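Local atomic coordinates of putative lipoprotein (Bacteroides fragilis, PDB entry 3NQI), a protein that is of unknown function but, as a putative lipoprotein of a gut bacterium, is probably tethered to the cell envelope by a lipid. Residues P88-E92 / S93-T97; K142-L145 / A146-T149; C154-D157 / D158-S161; L200-Y203 / T204-G208; E223-K227 / L228-S232. One frame throughout, in Å; residues are numbered along the deposited sequence. Where two conformers were deposited one is given.

Interaction 1. Residues P88-E92 / S93-T97; sequences PKVGE and SGDVT
Gly91 N meets the carboxylate of Asp95 at OD2, on the anti side and 21° out of its plane, at 2.9 Å and with an N-H...O angle of 162°. The same oxygen is backed by Val90: its CA lies 3.2 Å from Asp95 OD2, and CG1 of Val90 sits 3.6 Å from it. The other oxygen, OD1, is taken by the hydroxyl of Tyr155 on strand 148-155, so each oxygen of the group has a polar partner and the carboxylate is held at both ends. A second flat group, the peptide carbonyl of Glu92, receives Asp95 N in its own plane, with 2.9 Å between Glu92 O and Asp95 N. With CG of Asp95 trans to its own backbone N (chi1 -163°), the carboxylate swings back over the preceding turn and reaches Gly91.

These bonds belong to two successive type II beta turns, Lys89 to Glu92 and Glu92 to Asp95, which share Glu92, the last residue of one and the first of the next. Gly91 and Gly94 take the third place in their turns with positive phi, as that turn type commonly demands. The first turn is closed loosely, by a weak bond of 3.4 Å from Glu92 N to Lys89 O, and the Asp95 carboxylate adds to it by accepting from Gly91 N. The pair of turns lies at the surface, in the loop that leaves strand 78-87, where Ser93 O also accepts a hydrogen bond from Thr87 OG1. Val90 rests its side chain on Tyr155 and Arg171.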
# COMPACT_ATOMS: atom_id res chain seq x y z
N PRO A 88 -13.27 13.27 10.66
CA PRO A 88 -14.74 13.25 10.54
C PRO A 88 -15.28 13.54 9.16
O PRO A 88 -16.21 12.90 8.73
CB PRO A 88 -15.17 14.35 11.51
CG PRO A 88 -14.07 14.45 12.48
CD PRO A 88 -12.82 14.20 11.71
N LYS A 89 -14.69 14.51 8.47
CA LYS A 89 -15.14 14.91 7.14
C LYS A 89 -14.05 15.66 6.37
O LYS A 89 -13.01 15.99 6.92
CB LYS A 89 -16.37 15.80 7.28
CG LYS A 89 -16.13 17.10 8.07
CD LYS A 89 -17.41 17.95 8.23
CE LYS A 89 -17.10 19.22 8.98
NZ LYS A 89 -18.28 20.11 9.04
N VAL A 90 -14.29 15.97 5.10
CA VAL A 90 -13.30 16.68 4.30
C VAL A 90 -12.98 18.04 4.92
O VAL A 90 -13.88 18.75 5.33
CB VAL A 90 -13.76 16.83 2.84
CG1 VAL A 90 -12.81 17.75 2.08
CG2 VAL A 90 -13.87 15.43 2.18
N GLY A 91 -11.70 18.38 5.03
CA GLY A 91 -11.29 19.70 5.54
C GLY A 91 -10.92 19.74 7.02
O GLY A 91 -10.46 20.78 7.51
N GLU A 92 -11.11 18.64 7.74
CA GLU A 92 -10.77 18.56 9.17
C GLU A 92 -9.35 18.05 9.36
O GLU A 92 -8.74 17.54 8.43
CB GLU A 92 -11.73 17.63 9.93
CG GLU A 92 -13.20 18.07 9.90
CD GLU A 92 -13.54 19.11 10.95
OE1 GLU A 92 -12.88 20.17 11.00
OE2 GLU A 92 -14.49 18.85 11.71
N SER A 93 -8.88 18.15 10.59
CA SER A 93 -7.53 17.74 10.99
C SER A 93 -7.08 16.36 10.50
O SER A 93 -7.78 15.36 10.65
CB SER A 93 -7.39 17.80 12.53
OG SER A 93 -6.23 17.11 12.98
N GLY A 94 -5.88 16.32 9.95
CA GLY A 94 -5.35 15.13 9.32
C GLY A 94 -5.79 14.89 7.89
O GLY A 94 -5.24 14.01 7.23
N ASP A 95 -6.79 15.63 7.39
CA ASP A 95 -7.25 15.39 5.99
C ASP A 95 -6.16 15.81 4.99
O ASP A 95 -5.30 16.63 5.29
CB ASP A 95 -8.55 16.12 5.67
CG ASP A 95 -9.24 15.57 4.41
OD1 ASP A 95 -8.99 14.43 3.97
OD2 ASP A 95 -10.10 16.30 3.88
N VAL A 96 -6.20 15.22 3.81
CA VAL A 96 -5.20 15.42 2.77
C VAL A 96 -5.96 15.72 1.46
O VAL A 96 -6.97 15.08 1.16
CB VAL A 96 -4.30 14.14 2.62
CG1 VAL A 96 -3.31 14.29 1.46
CG2 VAL A 96 -3.55 13.86 3.92
N THR A 97 -5.47 16.68 0.69
CA THR A 97 -6.06 17.04 -0.59
C THR A 97 -5.26 16.38 -1.71
O THR A 97 -4.04 16.55 -1.79
CB THR A 97 -6.13 18.57 -0.72
OG1 THR A 97 -7.08 19.05 0.23
CG2 THR A 97 -6.56 19.00 -2.11

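Interaction 2. Residues K142-L145 / A146-T149; sequences KNEL and AKHT
Glu144 and His148, four residues apart, join through a nearly straight hydrogen bond: His148 NE2 donates to Glu144 OE2 at 2.9 Å with an angle of 176°. The oxygen lies in the plane of the imidazole, but the ring comes to it from above the carboxylate, whose plane stands 80° away from that of the ring. Glu144 gets there by a bend at chi2 (51°), which turns its carboxylate toward His148, past the C-terminal end of the helix. Lys147 crosses Glu144 at about a right angle, its CD 3.6 Å from Glu144 OE1, and CD2 of His148 comes to 3.1 Å from Glu144 O.

The backbone behind these groups is where helix 138-145 runs out into strand 148-155. Ala146 N still makes the helical bond to Lys142 O, whereas Lys147 N turns to Glu144 O at 3.0 Å and His148 N to Leu145 O at 3.2 Å, the latter closing a type I beta turn.

Further out, Arg184 forms a salt bridge to Glu144 OE2, and Lys133 N donates to that oxygen too. The other imidazole nitrogen, ND1, pairs with Tyr172 OH, while the ring of Tyr130 meets that of His148. Lys147 NZ reaches Glu175 O. Three donors thus converge on one buried oxygen, which probably favours the ionised form of Glu144, and with both its nitrogens engaged the imidazole has little freedom to rotate.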
# COMPACT_ATOMS: atom_id res chain seq x y z
N LYS A 142 15.70 8.50 -5.13
CA LYS A 142 15.21 8.30 -3.77
C LYS A 142 14.46 9.52 -3.31
O LYS A 142 13.37 9.39 -2.73
CB LYS A 142 16.32 7.98 -2.76
CG LYS A 142 16.94 6.60 -2.89
CD LYS A 142 18.15 6.51 -1.94
CE LYS A 142 18.92 5.20 -2.07
NZ LYS A 142 20.09 5.20 -1.12
N ASN A 143 15.03 10.70 -3.58
CA ASN A 143 14.37 11.99 -3.22
C ASN A 143 13.00 12.20 -3.93
O ASN A 143 12.06 12.78 -3.31
CB ASN A 143 15.31 13.14 -3.47
CG ASN A 143 14.72 14.47 -3.06
OD1 ASN A 143 14.45 14.72 -1.89
ND2 ASN A 143 14.50 15.32 -4.03
N GLU A 144 12.93 11.79 -5.19
CA GLU A 144 11.76 11.90 -6.03
C GLU A 144 10.68 10.99 -5.47
O GLU A 144 9.54 11.42 -5.31
CB GLU A 144 12.05 11.49 -7.48
CG GLU A 144 10.87 11.35 -8.43
CD GLU A 144 9.90 12.52 -8.49
OE1 GLU A 144 10.20 13.65 -8.07
OE2 GLU A 144 8.79 12.33 -8.98
N LEU A 145 11.04 9.74 -5.19
CA LEU A 145 10.07 8.78 -4.63
C LEU A 145 9.45 9.25 -3.33
O LEU A 145 8.23 9.06 -3.11
CB LEU A 145 10.70 7.38 -4.53
CG LEU A 145 11.02 6.61 -5.84
CD1 LEU A 145 11.80 5.34 -5.53
CD2 LEU A 145 9.77 6.29 -6.68
N ALA A 146 10.24 9.92 -2.49
CA ALA A 146 9.78 10.49 -1.21
C ALA A 146 8.76 11.61 -1.36
O ALA A 146 8.13 11.97 -0.39
CB ALA A 146 10.95 11.03 -0.41
N LYS A 147 8.66 12.23 -2.52
CA LYS A 147 7.65 13.25 -2.75
C LYS A 147 6.21 12.73 -2.86
O LYS A 147 5.28 13.51 -2.85
CB LYS A 147 7.97 14.02 -4.03
CG LYS A 147 9.19 14.93 -3.92
CD LYS A 147 9.42 15.76 -5.20
CE LYS A 147 10.50 16.83 -5.00
NZ LYS A 147 10.09 18.10 -4.25
N HIS A 148 6.04 11.43 -3.12
CA HIS A 148 4.74 10.88 -3.37
C HIS A 148 4.19 10.22 -2.13
O HIS A 148 4.77 9.24 -1.65
CB HIS A 148 4.87 9.81 -4.46
CG HIS A 148 5.40 10.35 -5.76
ND1 HIS A 148 4.57 10.74 -6.80
CD2 HIS A 148 6.66 10.64 -6.16
CE1 HIS A 148 5.30 11.23 -7.78
NE2 HIS A 148 6.58 11.21 -7.41
N THR A 149 3.05 10.68 -1.67
CA THR A 149 2.41 10.08 -0.49
C THR A 149 1.01 9.67 -0.85
O THR A 149 0.25 10.44 -1.49
CB THR A 149 2.41 11.02 0.74
OG1 THR A 149 1.73 12.19 0.44
CG2 THR A 149 3.86 11.36 1.23

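Interaction 3. Residues C154-D157 / D158-S161; sequences CYTD and DIKS
Ile159 and Cys154 meet because both side chains are swung into the bend between them. In Ile159 the CG1 branch stands opposite the carbonyl carbon (chi1 -49°) and then runs on extended, carrying CD1 to 3.9 Å from Cys154 SG, an apolar contact. On the way, CG1 of Ile159 passes 3.6 Å from Thr156 O.

The bend is made by a short 3-10 stretch that follows the end of strand 148-155. Two i to i+3 bonds define it: Asp158 N donates to Tyr155 O at 3.1 Å, and Ile159 N donates to Thr156 O, also at 3.1 Å. The carboxylate of Asp158 folds back beside Tyr155, its OD2 resting 3.8 Å from Tyr155 CB. Lys160, kinked at its second torsion, brings CE to 3.6 Å from Asp157 O.

Outward, Tyr155 OH bonds to Asp95 OD1 and Arg171 NE, Cys154 packs on Ile199, Leu166 and Leu168, and Ile159 lies against Lys206 and Ser207 of helix 197-207. A cadmium ion sits about 5 Å from the Ile159 side chain, probably the one bound by Asp163 and Ile165 a few residues further on. Chemically the turn divides. Cys154 SG and Ile159 CD1 meet on the side facing helix 197-207, while the two acidic side chains are exposed. Asp157 OD2 and Asp158 OD1 are 6.2 Å apart, and both groups are probably ionised, their repulsion screened in part by solvent.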
# COMPACT_ATOMS: atom_id res chain seq x y z
N CYS A 154 -10.50 7.50 5.93
CA CYS A 154 -11.87 7.17 6.32
C CYS A 154 -12.52 8.42 6.92
O CYS A 154 -12.04 8.97 7.95
CB CYS A 154 -11.84 6.08 7.36
SG CYS A 154 -13.50 5.55 7.82
N TYR A 155 -13.57 8.90 6.28
CA TYR A 155 -14.34 10.06 6.80
C TYR A 155 -15.42 9.49 7.70
O TYR A 155 -16.43 8.95 7.25
CB TYR A 155 -14.92 10.95 5.69
CG TYR A 155 -13.81 11.54 4.85
CD1 TYR A 155 -13.01 12.57 5.34
CD2 TYR A 155 -13.53 11.04 3.61
CE1 TYR A 155 -11.97 13.09 4.60
CE2 TYR A 155 -12.49 11.54 2.85
CZ TYR A 155 -11.72 12.55 3.33
OH TYR A 155 -10.66 13.01 2.59
N THR A 156 -15.23 9.62 9.00
CA THR A 156 -16.10 8.88 9.91
C THR A 156 -17.55 9.40 10.00
O THR A 156 -18.44 8.62 10.32
CB THR A 156 -15.46 8.78 11.26
OG1 THR A 156 -15.20 10.10 11.75
CG2 THR A 156 -14.17 7.99 11.14
N ASP A 157 -17.81 10.67 9.68
CA ASP A 157 -19.19 11.18 9.59
C ASP A 157 -20.02 10.40 8.58
O ASP A 157 -21.22 10.36 8.70
CB ASP A 157 -19.25 12.66 9.18
CG ASP A 157 -18.86 13.63 10.31
OD1 ASP A 157 -18.69 13.17 11.48
OD2 ASP A 157 -18.72 14.84 10.03
N ASP A 158 -19.39 9.80 7.60
CA ASP A 158 -20.12 9.06 6.57
C ASP A 158 -20.55 7.68 6.99
O ASP A 158 -21.35 7.03 6.27
CB ASP A 158 -19.30 8.98 5.28
CG ASP A 158 -19.05 10.36 4.66
OD1 ASP A 158 -19.74 11.33 5.05
OD2 ASP A 158 -18.16 10.47 3.78
N ILE A 159 -20.09 7.22 8.15
CA ILE A 159 -20.43 5.86 8.61
C ILE A 159 -21.73 5.91 9.38
O ILE A 159 -21.82 6.51 10.44
CB ILE A 159 -19.34 5.23 9.48
CG1 ILE A 159 -17.97 5.35 8.81
CG2 ILE A 159 -19.70 3.76 9.77
CD1 ILE A 159 -16.79 4.99 9.75
N LYS A 160 -22.74 5.25 8.85
CA LYS A 160 -24.02 5.18 9.53
C LYS A 160 -24.29 3.83 10.21
O LYS A 160 -23.69 2.83 9.90
CB LYS A 160 -25.13 5.50 8.53
CG LYS A 160 -25.35 7.04 8.35
CD LYS A 160 -24.31 7.72 7.48
CE LYS A 160 -24.40 9.28 7.51
NZ LYS A 160 -23.94 9.94 6.22
N SER A 161 -25.22 3.85 11.14
CA SER A 161 -25.65 2.67 11.85
C SER A 161 -26.05 1.57 10.87
O SER A 161 -26.79 1.83 9.94
CB SER A 161 -26.82 3.04 12.73
OG SER A 161 -27.20 1.97 13.54

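Interaction 4. Residues L200-Y203 / T204-G208; sequences LREY and TLKSG
Residues 200-208 close helix 197-207 with regular i to i+4 bonds, from Thr204 N to Leu200 O through Ser207 N to Tyr203 O, before Gly208 leaves the helix with positive phi.

Tyr203 and Ser207, one turn apart, carry the side-chain contact. Ser207 OG donates to Tyr203 O at 2.6 Å, while Ser207 N reaches that oxygen at 2.9 Å from the other face of the carbonyl plane. The hydroxyl gets there because Ser207 keeps OG between its backbone N and carbonyl carbon (chi1 70°), folded onto the helix. From that place OG also lies 3.4 Å above the Tyr203 ring, off toward its rim, and Ser207 CB makes a CH-pi contact 4.3 Å from the ring centroid. Tyr203 OH bonds to Asp163 O, so the phenol spans from the helix to a residue that binds cadmium.

In one of its two conformers, Arg201 makes a salt bridge from NH1 to the anti side of Glu202 OE2 at 3.1 Å. Leu205 CD1 lies at the edge of that guanidinium, 3.3 Å from Glu202 OE2. Glu202 OE1 and Lys206 NZ are 4.4 Å apart, beyond a salt bridge.

Beyond the helix end, Ser207 OG also bonds with Gln209 N, and Thr204 OG1 with Gln209 O. Tyr203 O thus takes two donors from a single residue, and the serine hydroxyl, with carbonyl, amide and ring around it, is left little rotational freedom at the helix terminus.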
# COMPACT_ATOMS: atom_id res chain seq x y z
N LEU A 200 -10.83 0.22 11.37
CA LEU A 200 -11.83 -0.81 11.65
C LEU A 200 -12.50 -0.60 13.01
O LEU A 200 -13.71 -0.77 13.10
CB LEU A 200 -11.26 -2.22 11.50
CG LEU A 200 -10.93 -2.66 10.07
CD1 LEU A 200 -9.95 -3.89 10.01
CD2 LEU A 200 -12.21 -2.98 9.28
N ARG A 201 -11.74 -0.21 14.03
CA ARG A 201 -12.27 0.05 15.35
C ARG A 201 -13.33 1.17 15.30
O ARG A 201 -14.43 1.02 15.85
CB ARG A 201 -11.13 0.42 16.31
CG ARG A 201 -11.46 0.25 17.77
CD ARG A 201 -10.48 0.98 18.68
NE ARG A 201 -10.13 2.29 18.15
CZ ARG A 201 -10.90 3.37 18.15
NH1 ARG A 201 -12.11 3.36 18.64
NH2 ARG A 201 -10.45 4.48 17.60
N GLU A 202 -13.01 2.27 14.61
CA GLU A 202 -13.94 3.41 14.46
C GLU A 202 -15.16 3.06 13.64
O GLU A 202 -16.26 3.45 13.98
CB GLU A 202 -13.26 4.66 13.90
CG GLU A 202 -12.52 5.42 14.98
CD GLU A 202 -13.46 6.05 16.00
OE1 GLU A 202 -13.97 7.15 15.74
OE2 GLU A 202 -13.75 5.49 17.04
N TYR A 203 -14.97 2.26 12.61
CA TYR A 203 -16.04 1.78 11.78
C TYR A 203 -17.03 0.92 12.60
O TYR A 203 -18.26 1.03 12.49
CB TYR A 203 -15.46 0.95 10.62
CG TYR A 203 -16.46 0.00 10.07
CD1 TYR A 203 -17.43 0.43 9.14
CD2 TYR A 203 -16.54 -1.31 10.54
CE1 TYR A 203 -18.39 -0.45 8.69
CE2 TYR A 203 -17.49 -2.18 10.09
CZ TYR A 203 -18.41 -1.77 9.15
OH TYR A 203 -19.40 -2.66 8.71
N THR A 204 -16.49 0.04 13.44
CA THR A 204 -17.31 -0.73 14.36
C THR A 204 -18.10 0.13 15.33
O THR A 204 -19.28 -0.15 15.60
CB THR A 204 -16.46 -1.81 15.13
OG1 THR A 204 -16.12 -2.84 14.20
CG2 THR A 204 -17.23 -2.39 16.32
N LEU A 205 -17.47 1.13 15.91
CA LEU A 205 -18.16 1.97 16.88
C LEU A 205 -19.31 2.77 16.23
O LEU A 205 -20.34 2.90 16.85
CB LEU A 205 -17.22 2.92 17.59
CG LEU A 205 -16.32 2.24 18.60
CD1 LEU A 205 -15.26 3.23 18.99
CD2 LEU A 205 -17.08 1.71 19.81
N LYS A 206 -19.14 3.23 14.99
CA LYS A 206 -20.18 4.04 14.33
C LYS A 206 -21.25 3.19 13.66
O LYS A 206 -22.39 3.56 13.64
CB LYS A 206 -19.56 4.96 13.27
CG LYS A 206 -18.43 5.85 13.71
CD LYS A 206 -18.86 6.99 14.58
CE LYS A 206 -17.71 8.03 14.63
NZ LYS A 206 -17.89 9.09 15.67
N SER A 207 -20.89 2.04 13.09
CA SER A 207 -21.84 1.18 12.42
C SER A 207 -22.56 0.14 13.32
O SER A 207 -23.65 -0.35 12.98
CB SER A 207 -21.16 0.43 11.28
OG SER A 207 -20.26 -0.53 11.80
N GLY A 208 -21.92 -0.22 14.44
CA GLY A 208 -22.38 -1.30 15.28
C GLY A 208 -22.05 -2.67 14.71
O GLY A 208 -22.42 -3.66 15.29

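Interaction 5. Residues E223-K227 / L228-S232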
# COMPACT_ATOMS: atom_id res chain seq x y z
N GLU A 223 -5.46 7.63 -17.07
CA GLU A 223 -4.68 6.70 -17.87
C GLU A 223 -3.78 7.41 -18.90
O GLU A 223 -2.94 6.75 -19.51
CB GLU A 223 -5.61 5.76 -18.68
N TYR A 224 -3.96 8.71 -19.12
CA TYR A 224 -3.26 9.42 -20.23
C TYR A 224 -2.19 10.41 -19.84
O TYR A 224 -1.21 10.54 -20.52
CB TYR A 224 -4.28 10.12 -21.11
CG TYR A 224 -5.21 9.12 -21.70
CD1 TYR A 224 -4.73 8.13 -22.54
CD2 TYR A 224 -6.56 9.11 -21.38
CE1 TYR A 224 -5.56 7.18 -23.07
CE2 TYR A 224 -7.41 8.14 -21.92
CZ TYR A 224 -6.89 7.18 -22.76
OH TYR A 224 -7.68 6.21 -23.31
N ASN A 225 -2.39 11.13 -18.75
CA ASN A 225 -1.43 12.17 -18.34
C ASN A 225 -1.52 12.37 -16.84
O ASN A 225 -2.35 11.77 -16.18
CB ASN A 225 -1.70 13.48 -19.11
CG ASN A 225 -3.12 14.00 -18.92
OD1 ASN A 225 -3.51 14.37 -17.83
ND2 ASN A 225 -3.88 14.07 -20.00
N ASN A 226 -0.67 13.23 -16.31
CA ASN A 226 -0.63 13.44 -14.90
C ASN A 226 -1.34 14.68 -14.42
O ASN A 226 -1.02 15.21 -13.38
CB ASN A 226 0.84 13.50 -14.46
CG ASN A 226 1.02 12.90 -13.08
OD1 ASN A 226 0.48 11.83 -12.82
ND2 ASN A 226 1.77 13.57 -12.20
N LYS A 227 -2.34 15.13 -15.18
CA LYS A 227 -3.07 16.34 -14.81
C LYS A 227 -4.36 15.97 -14.06
O LYS A 227 -5.25 15.30 -14.62
CB LYS A 227 -3.38 17.14 -16.05
CG LYS A 227 -2.13 17.78 -16.72
CD LYS A 227 -2.46 18.48 -18.06
CE LYS A 227 -2.90 17.48 -19.13
NZ LYS A 227 -2.95 18.08 -20.48
N LEU A 228 -4.48 16.38 -12.80
CA LEU A 228 -5.65 16.01 -11.99
C LEU A 228 -6.95 16.56 -12.62
O LEU A 228 -7.94 15.83 -12.76
CB LEU A 228 -5.53 16.55 -10.56
CG LEU A 228 -6.60 16.14 -9.56
CD1 LEU A 228 -6.62 14.61 -9.40
CD2 LEU A 228 -6.37 16.80 -8.20
N GLU A 229 -6.93 17.84 -12.98
CA GLU A 229 -8.10 18.55 -13.56
C GLU A 229 -8.32 18.31 -15.05
O GLU A 229 -9.04 19.04 -15.68
CB GLU A 229 -8.02 20.06 -13.32
CG GLU A 229 -7.93 20.48 -11.85
CD GLU A 229 -9.05 19.87 -10.99
OE1 GLU A 229 -10.25 19.92 -11.40
OE2 GLU A 229 -8.72 19.34 -9.90
N ASP A 230 -7.72 17.27 -15.60
CA ASP A 230 -7.96 16.88 -16.97
C ASP A 230 -9.31 16.14 -17.11
O ASP A 230 -9.74 15.41 -16.19
CB ASP A 230 -6.81 15.98 -17.42
CG ASP A 230 -6.79 15.75 -18.90
OD1 ASP A 230 -6.30 16.62 -19.62
OD2 ASP A 230 -7.24 14.68 -19.33
N THR A 231 -9.95 16.28 -18.27
CA THR A 231 -11.19 15.56 -18.50
C THR A 231 -10.94 14.04 -18.57
O THR A 231 -11.91 13.29 -18.53
CB THR A 231 -12.00 16.10 -19.73
OG1 THR A 231 -11.17 16.06 -20.88
CG2 THR A 231 -12.44 17.55 -19.49
N SER A 232 -9.69 13.57 -18.67
CA SER A 232 -9.42 12.13 -18.60
C SER A 232 -9.33 11.55 -17.18
O SER A 232 -9.20 10.33 -17.03
CB SER A 232 -8.14 11.76 -19.34
OG SER A 232 -8.39 11.76 -20.73
O HOH W 1 -8.19 7.95 -17.58
O HOH W 2 -1.96 17.04 -11.47
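Residues 223-227 and 228-232 bend back on each other through a type I beta turn from Lys227 to Asp230, bringing the CA atoms of Tyr224 and Ser232 to 6.9 Å. The turn bond, Asp230 N to Lys227 O, is weak at 3.3 Å.

Asn225 and Asp230 meet in the middle of the bend. Asn225 ND2 donates to Asp230 OD2 in a long, weak bond of 3.5 Å, amide and carboxylate standing nearly perpendicular, 83° apart. Asn225 OD1, the other end of the amide, accepts from Lys227 N at 3.0 Å, in the amide plane and on a lone pair. Chi1 of Asp230 is extended (-167°), which lays the carboxylate inside the bend, where OD2 also takes Ser232 N at 2.8 Å from above its plane. Lys227 passes across Asp230, with NZ in a long salt bridge of 3.8 Å to Asp230 OD1. At the open end, Ser232 OG meets the edge of the Tyr224 ring, 3.3 Å from CD2 of Tyr224.

Two waters bridge backbone atoms, one between Glu223 N and Ser232 O, the other between Asn226 O and Leu228 N. Asn226 turns away into the protein, where OD1 bonds to Arg131 NE and ND2 to Ile181 O.

Asn225 and Asp230 thus each form an Asx turn, in an irregular surface loop, partly water-bridged, that joins the antiparallel strands 214-221 and 234-241.

Interactions 1, 3 and 4 form a chain of contacts down one side of the protein. Interaction 1 touches interaction 3 through Asp95 OD1 and Tyr155 OH, 2.6 Å apart, and through Pro88 O and Asp157 N at 2.9 Å. Interaction 3 packs on interaction 4, Ile159 CG2 lying 3.7 Å from Lys206 CB; both lie near a cadmium ion, probably the same one, held by Asp163 and Ile165, about 5 Å from the Ile159 side chain and about 6 Å from that of Tyr203. Interaction 2 sits at the other end of strand 148-155 from interaction 3, its centre 31 Å away. Interaction 5 touches none of the others, its nearest atoms about 6 Å from interactions 1 and 2.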